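Local coordinates for uncharacterized ParM protein (Staphylococcus aureus, PDB 3JS6) that probably polymerises into actin-like filaments that segregate plasmid DNA, at residues A[266-278]-A[303-316]. Residues are numbered along the deposited sequence; the frame is centred on the assembly and turned at random.
Sequences FYKEQDSLIEEVM and IHFDSLSHYYSDVF
Leu273 CD2 lies over one face of the His304 imidazole, 4.2 Å above its plane and toward the rim. Ile303 CB lies over the opposite face, also toward the rim, and Gln270 NE2 stands near the ring's edge. This is the packing of two helices, 263-284 and 301-311, on one side of the five-stranded sheet in an actin-fold domain. The axes of 266-278 and 303-311 cross at -60° and come within 10.7 Å. The Tyr311 ring takes Ile274 CG2 over one face, offset toward the rim. CG2 can also touch Leu308 CD2, at 3.7 Å, because it stands anti to the backbone N (CG1 at chi1 -66°). Ile274 is a knob in a hole formed by His304, Ser307, Leu308 and Tyr311. The selenium of selenomethionine Met278 meets the Phe316 ring at its edge, 5.1 Å from the centroid, a Met-aromatic contact. Leu308 CB sits over the centre of one face of that ring. Phe266 also offers a ring edge, with its CZ 3.6 Å from Ile303 CG2. Phe221 of helix 218-228 meets both Phe266 and His304 edge-to-face. Leu273 and Leu308 reach Phe191 of the sheet beneath. His304 ND1 is buried here without a polar partner. Ser307 OG donates a short hydrogen bond of 2.5 Å to Gln270 OE1; it lies in the plane of the carbonyl and uses a lone pair of OE1, with an angle of 108° at that oxygen.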
loop_
_atom_site.group_PDB
_atom_site.type_symbol
_atom_site.label_atom_id
_atom_site.label_comp_id
_atom_site.label_asym_id
_atom_site.label_seq_id
_atom_site.Cartn_x
_atom_site.Cartn_y
_atom_site.Cartn_z
ATOM N N PHE A 266 -10.649 -17.408 -19.735
ATOM C CA PHE A 266 -9.609 -17.020 -18.798
ATOM C C PHE A 266 -8.227 -17.273 -19.378
ATOM O O PHE A 266 -7.480 -16.333 -19.633
ATOM C CB PHE A 266 -9.757 -17.789 -17.488
ATOM C CG PHE A 266 -8.766 -17.385 -16.444
ATOM C CD1 PHE A 266 -9.068 -16.379 -15.535
ATOM C CD2 PHE A 266 -7.512 -17.992 -16.390
ATOM C CE1 PHE A 266 -8.136 -15.982 -14.588
ATOM C CE2 PHE A 266 -6.572 -17.601 -15.450
ATOM C CZ PHE A 266 -6.886 -16.594 -14.546
ATOM N N TYR A 267 -7.898 -18.539 -19.606
ATOM C CA TYR A 267 -6.590 -18.900 -20.137
ATOM C C TYR A 267 -6.224 -18.162 -21.411
ATOM O O TYR A 267 -5.044 -17.945 -21.686
ATOM C CB TYR A 267 -6.495 -20.407 -20.382
ATOM C CG TYR A 267 -6.528 -21.256 -19.126
ATOM C CD1 TYR A 267 -6.063 -22.573 -19.140
ATOM C CD2 TYR A 267 -7.045 -20.756 -17.935
ATOM C CE1 TYR A 267 -6.116 -23.369 -17.995
ATOM C CE2 TYR A 267 -7.103 -21.539 -16.786
ATOM C CZ TYR A 267 -6.640 -22.842 -16.822
ATOM O OH TYR A 267 -6.727 -23.619 -15.689
ATOM N N LYS A 268 -7.227 -17.772 -22.189
ATOM C CA LYS A 268 -6.968 -17.060 -23.438
ATOM C C LYS A 268 -6.585 -15.609 -23.186
ATOM O O LYS A 268 -5.603 -15.109 -23.736
ATOM C CB LYS A 268 -8.193 -17.141 -24.354
ATOM C CG LYS A 268 -8.063 -18.143 -25.517
ATOM C CD LYS A 268 -7.241 -19.394 -25.171
ATOM C CE LYS A 268 -5.736 -19.169 -25.400
ATOM N NZ LYS A 268 -4.903 -20.383 -25.129
ATOM N N GLU A 269 -7.363 -14.934 -22.352
ATOM C CA GLU A 269 -7.072 -13.552 -22.024
ATOM C C GLU A 269 -5.714 -13.487 -21.319
ATOM O O GLU A 269 -4.847 -12.699 -21.691
ATOM C CB GLU A 269 -8.160 -12.998 -21.108
ATOM C CG GLU A 269 -8.854 -11.742 -21.629
ATOM C CD GLU A 269 -9.687 -11.991 -22.884
ATOM O OE1 GLU A 269 -9.103 -12.256 -23.958
ATOM O OE2 GLU A 269 -10.932 -11.924 -22.794
ATOM N N GLN A 270 -5.526 -14.329 -20.306
ATOM C CA GLN A 270 -4.275 -14.339 -19.554
ATOM C C GLN A 270 -3.087 -14.739 -20.433
ATOM O O GLN A 270 -1.965 -14.291 -20.221
ATOM C CB GLN A 270 -4.377 -15.291 -18.354
ATOM C CG GLN A 270 -4.012 -16.736 -18.677
ATOM C CD GLN A 270 -2.964 -17.308 -17.730
ATOM O OE1 GLN A 270 -2.187 -18.192 -18.111
ATOM N NE2 GLN A 270 -2.943 -16.816 -16.494
ATOM N N ASP A 271 -3.327 -15.588 -21.421
ATOM C CA ASP A 271 -2.252 -16.010 -22.308
ATOM C C ASP A 271 -1.662 -14.816 -23.037
ATOM O O ASP A 271 -0.441 -14.711 -23.206
ATOM C CB ASP A 271 -2.776 -17.009 -23.331
ATOM C CG ASP A 271 -2.252 -18.401 -23.093
ATOM O OD1 ASP A 271 -2.499 -18.949 -21.994
ATOM O OD2 ASP A 271 -1.592 -18.942 -24.007
ATOM N N SER A 272 -2.544 -13.922 -23.474
ATOM C CA SER A 272 -2.133 -12.725 -24.199
ATOM C C SER A 272 -1.526 -11.674 -23.268
ATOM O O SER A 272 -0.593 -10.970 -23.640
ATOM C CB SER A 272 -3.328 -12.131 -24.945
ATOM O OG SER A 272 -4.473 -12.061 -24.106
ATOM N N LEU A 273 -2.072 -11.565 -22.066
ATOM C CA LEU A 273 -1.561 -10.609 -21.099
ATOM C C LEU A 273 -0.107 -10.972 -20.791
ATOM O O LEU A 273 0.785 -10.124 -20.863
ATOM C CB LEU A 273 -2.416 -10.657 -19.833
ATOM C CG LEU A 273 -2.219 -9.601 -18.744
ATOM C CD1 LEU A 273 -3.505 -9.467 -17.951
ATOM C CD2 LEU A 273 -1.067 -9.976 -17.829
ATOM N N ILE A 274 0.139 -12.242 -20.488
ATOM C CA ILE A 274 1.488 -12.670 -20.159
ATOM C C ILE A 274 2.460 -12.564 -21.324
ATOM O O ILE A 274 3.631 -12.219 -21.138
ATOM C CB ILE A 274 1.497 -14.113 -19.596
ATOM C CG1 ILE A 274 0.757 -14.142 -18.252
ATOM C CG2 ILE A 274 2.919 -14.591 -19.427
ATOM C CD1 ILE A 274 0.761 -15.499 -17.570
ATOM N N GLU A 275 1.994 -12.851 -22.532
ATOM C CA GLU A 275 2.891 -12.750 -23.674
ATOM C C GLU A 275 3.272 -11.286 -23.867
ATOM O O GLU A 275 4.403 -10.958 -24.180
ATOM C CB GLU A 275 2.212 -13.300 -24.935
ATOM C CG GLU A 275 2.899 -12.912 -26.241
ATOM C CD GLU A 275 4.203 -13.655 -26.483
ATOM O OE1 GLU A 275 5.170 -13.454 -25.719
ATOM O OE2 GLU A 275 4.258 -14.442 -27.450
ATOM N N GLU A 276 2.315 -10.398 -23.670
ATOM C CA GLU A 276 2.607 -8.989 -23.836
ATOM C C GLU A 276 3.606 -8.505 -22.787
ATOM O O GLU A 276 4.568 -7.803 -23.106
ATOM C CB GLU A 276 1.326 -8.157 -23.732
ATOM C CG GLU A 276 1.592 -6.669 -23.867
ATOM C CD GLU A 276 0.321 -5.860 -23.930
ATOM O OE1 GLU A 276 -0.570 -6.239 -24.715
ATOM O OE2 GLU A 276 0.213 -4.845 -23.212
ATOM N N VAL A 277 3.383 -8.889 -21.537
ATOM C CA VAL A 277 4.266 -8.434 -20.467
ATOM C C VAL A 277 5.694 -8.922 -20.641
ATOM O O VAL A 277 6.637 -8.142 -20.572
ATOM C CB VAL A 277 3.735 -8.867 -19.079
ATOM C CG1 VAL A 277 4.640 -8.320 -17.994
ATOM C CG2 VAL A 277 2.319 -8.349 -18.880
HETATM N N MSE A 278 5.870 -10.213 -20.879
HETATM C CA MSE A 278 7.221 -10.729 -21.043
HETATM C C MSE A 278 7.882 -10.227 -22.316
HETATM O O MSE A 278 9.099 -10.062 -22.355
HETATM C CB MSE A 278 7.223 -12.254 -20.985
HETATM C CG MSE A 278 7.068 -12.806 -19.550
HETATM SE SE MSE A 278 7.402 -11.492 -18.121
HETATM C CE MSE A 278 5.580 -11.226 -17.557
ATOM N N ILE A 303 -3.441 -14.093 -9.319
ATOM C CA ILE A 303 -4.089 -14.577 -10.522
ATOM C C ILE A 303 -3.094 -15.064 -11.564
ATOM O O ILE A 303 -3.312 -16.100 -12.184
ATOM C CB ILE A 303 -4.967 -13.460 -11.144
ATOM C CG1 ILE A 303 -5.877 -12.857 -10.071
ATOM C CG2 ILE A 303 -5.795 -14.017 -12.290
ATOM C CD1 ILE A 303 -6.504 -11.550 -10.477
ATOM N N HIS A 304 -1.988 -14.338 -11.736
ATOM C CA HIS A 304 -1.019 -14.700 -12.769
ATOM C C HIS A 304 0.288 -15.388 -12.389
ATOM O O HIS A 304 0.974 -15.888 -13.267
ATOM C CB HIS A 304 -0.669 -13.455 -13.589
ATOM C CG HIS A 304 -1.850 -12.602 -13.928
ATOM N ND1 HIS A 304 -2.981 -13.105 -14.534
ATOM C CD2 HIS A 304 -2.060 -11.271 -13.781
ATOM C CE1 HIS A 304 -3.835 -12.120 -14.748
ATOM N NE2 HIS A 304 -3.301 -10.996 -14.300
ATOM N N PHE A 305 0.638 -15.413 -11.105
ATOM C CA PHE A 305 1.905 -16.017 -10.678
ATOM C C PHE A 305 2.123 -17.448 -11.204
ATOM O O PHE A 305 3.212 -17.796 -11.678
ATOM C CB PHE A 305 2.018 -15.967 -9.142
ATOM C CG PHE A 305 3.308 -16.525 -8.617
ATOM C CD1 PHE A 305 3.323 -17.726 -7.898
ATOM C CD2 PHE A 305 4.513 -15.899 -8.905
ATOM C CE1 PHE A 305 4.518 -18.303 -7.480
ATOM C CE2 PHE A 305 5.725 -16.465 -8.494
ATOM C CZ PHE A 305 5.728 -17.678 -7.780
ATOM N N ASP A 306 1.086 -18.272 -11.148
ATOM C CA ASP A 306 1.212 -19.639 -11.639
ATOM C C ASP A 306 1.646 -19.729 -13.091
ATOM O O ASP A 306 2.636 -20.380 -13.407
ATOM C CB ASP A 306 -0.096 -20.399 -11.448
ATOM C CG ASP A 306 -0.440 -20.579 -9.991
ATOM O OD1 ASP A 306 0.491 -20.885 -9.207
ATOM O OD2 ASP A 306 -1.628 -20.422 -9.631
ATOM N N SER A 307 0.924 -19.069 -13.980
ATOM C CA SER A 307 1.283 -19.127 -15.386
ATOM C C SER A 307 2.655 -18.533 -15.652
ATOM O O SER A 307 3.410 -19.049 -16.480
ATOM C CB SER A 307 0.220 -18.423 -16.223
ATOM O OG SER A 307 -1.017 -19.105 -16.099
ATOM N N LEU A 308 2.985 -17.450 -14.954
ATOM C CA LEU A 308 4.293 -16.824 -15.136
ATOM C C LEU A 308 5.401 -17.802 -14.800
ATOM O O LEU A 308 6.407 -17.890 -15.510
ATOM C CB LEU A 308 4.420 -15.574 -14.249
ATOM C CG LEU A 308 3.619 -14.384 -14.775
ATOM C CD1 LEU A 308 3.505 -13.259 -13.736
ATOM C CD2 LEU A 308 4.291 -13.899 -16.020
ATOM N N SER A 309 5.205 -18.541 -13.715
ATOM C CA SER A 309 6.190 -19.509 -13.256
ATOM C C SER A 309 6.470 -20.611 -14.269
ATOM O O SER A 309 7.557 -21.177 -14.280
ATOM C CB SER A 309 5.735 -20.132 -11.936
ATOM O OG SER A 309 5.916 -19.227 -10.857
ATOM N N HIS A 310 5.491 -20.917 -15.117
ATOM C CA HIS A 310 5.663 -21.949 -16.131
ATOM C C HIS A 310 6.166 -21.315 -17.412
ATOM O O HIS A 310 6.643 -21.995 -18.314
ATOM C CB HIS A 310 4.339 -22.683 -16.394
ATOM C CG HIS A 310 3.810 -23.421 -15.201
ATOM N ND1 HIS A 310 3.073 -22.807 -14.210
ATOM C CD2 HIS A 310 3.963 -24.708 -14.811
ATOM C CE1 HIS A 310 2.797 -23.682 -13.259
ATOM N NE2 HIS A 310 3.327 -24.843 -13.599
ATOM N N TYR A 311 6.056 -19.996 -17.486
ATOM C CA TYR A 311 6.508 -19.269 -18.658
ATOM C C TYR A 311 8.032 -19.225 -18.636
ATOM O O TYR A 311 8.684 -19.405 -19.665
ATOM C CB TYR A 311 5.906 -17.861 -18.654
ATOM C CG TYR A 311 6.205 -17.070 -19.898
ATOM C CD1 TYR A 311 7.268 -16.175 -19.932
ATOM C CD2 TYR A 311 5.450 -17.245 -21.066
ATOM C CE1 TYR A 311 7.583 -15.477 -21.091
ATOM C CE2 TYR A 311 5.757 -16.548 -22.233
ATOM C CZ TYR A 311 6.829 -15.669 -22.235
ATOM O OH TYR A 311 7.171 -14.992 -23.378
ATOM N N TYR A 312 8.588 -18.984 -17.453
ATOM C CA TYR A 312 10.039 -18.948 -17.252
ATOM C C TYR A 312 10.355 -19.531 -15.890
ATOM O O TYR A 312 9.726 -19.192 -14.881
ATOM C CB TYR A 312 10.604 -17.529 -17.325
ATOM C CG TYR A 312 11.120 -17.154 -18.694
ATOM C CD1 TYR A 312 10.243 -16.978 -19.762
ATOM C CD2 TYR A 312 12.486 -16.962 -18.924
ATOM C CE1 TYR A 312 10.698 -16.612 -21.029
ATOM C CE2 TYR A 312 12.962 -16.595 -20.199
ATOM C CZ TYR A 312 12.054 -16.420 -21.244
ATOM O OH TYR A 312 12.480 -16.028 -22.496
ATOM N N SER A 313 11.342 -20.411 -15.867
ATOM C CA SER A 313 11.733 -21.072 -14.640
ATOM C C SER A 313 12.791 -20.318 -13.845
ATOM O O SER A 313 13.629 -19.600 -14.399
ATOM C CB SER A 313 12.252 -22.469 -14.974
ATOM O OG SER A 313 13.287 -22.379 -15.940
ATOM N N ASP A 314 12.726 -20.492 -12.532
ATOM C CA ASP A 314 13.677 -19.906 -11.602
ATOM C C ASP A 314 13.871 -18.400 -11.644
ATOM O O ASP A 314 14.995 -17.929 -11.490
ATOM C CB ASP A 314 15.039 -20.571 -11.783
ATOM C CG ASP A 314 14.947 -22.082 -11.801
ATOM O OD1 ASP A 314 14.247 -22.650 -10.931
ATOM O OD2 ASP A 314 15.580 -22.703 -12.685
ATOM N N VAL A 315 12.811 -17.629 -11.850
ATOM C CA VAL A 315 13.006 -16.179 -11.860
ATOM C C VAL A 315 11.892 -15.403 -11.183
ATOM O O VAL A 315 12.133 -14.350 -10.588
ATOM C CB VAL A 315 13.204 -15.626 -13.289
ATOM C CG1 VAL A 315 11.914 -15.753 -14.090
ATOM C CG2 VAL A 315 13.622 -14.167 -13.207
ATOM N N PHE A 316 10.669 -15.914 -11.250
ATOM C CA PHE A 316 9.580 -15.210 -10.630
ATOM C C PHE A 316 9.433 -15.615 -9.175
ATOM O O PHE A 316 9.600 -16.793 -8.813
ATOM C CB PHE A 316 8.264 -15.488 -11.362
ATOM C CG PHE A 316 8.220 -14.956 -12.769
ATOM C CD1 PHE A 316 8.389 -15.812 -13.855
ATOM C CD2 PHE A 316 7.959 -13.600 -13.011
ATOM C CE1 PHE A 316 8.290 -15.334 -15.165
ATOM C CE2 PHE A 316 7.856 -13.115 -14.316
ATOM C CZ PHE A 316 8.021 -13.990 -15.401
#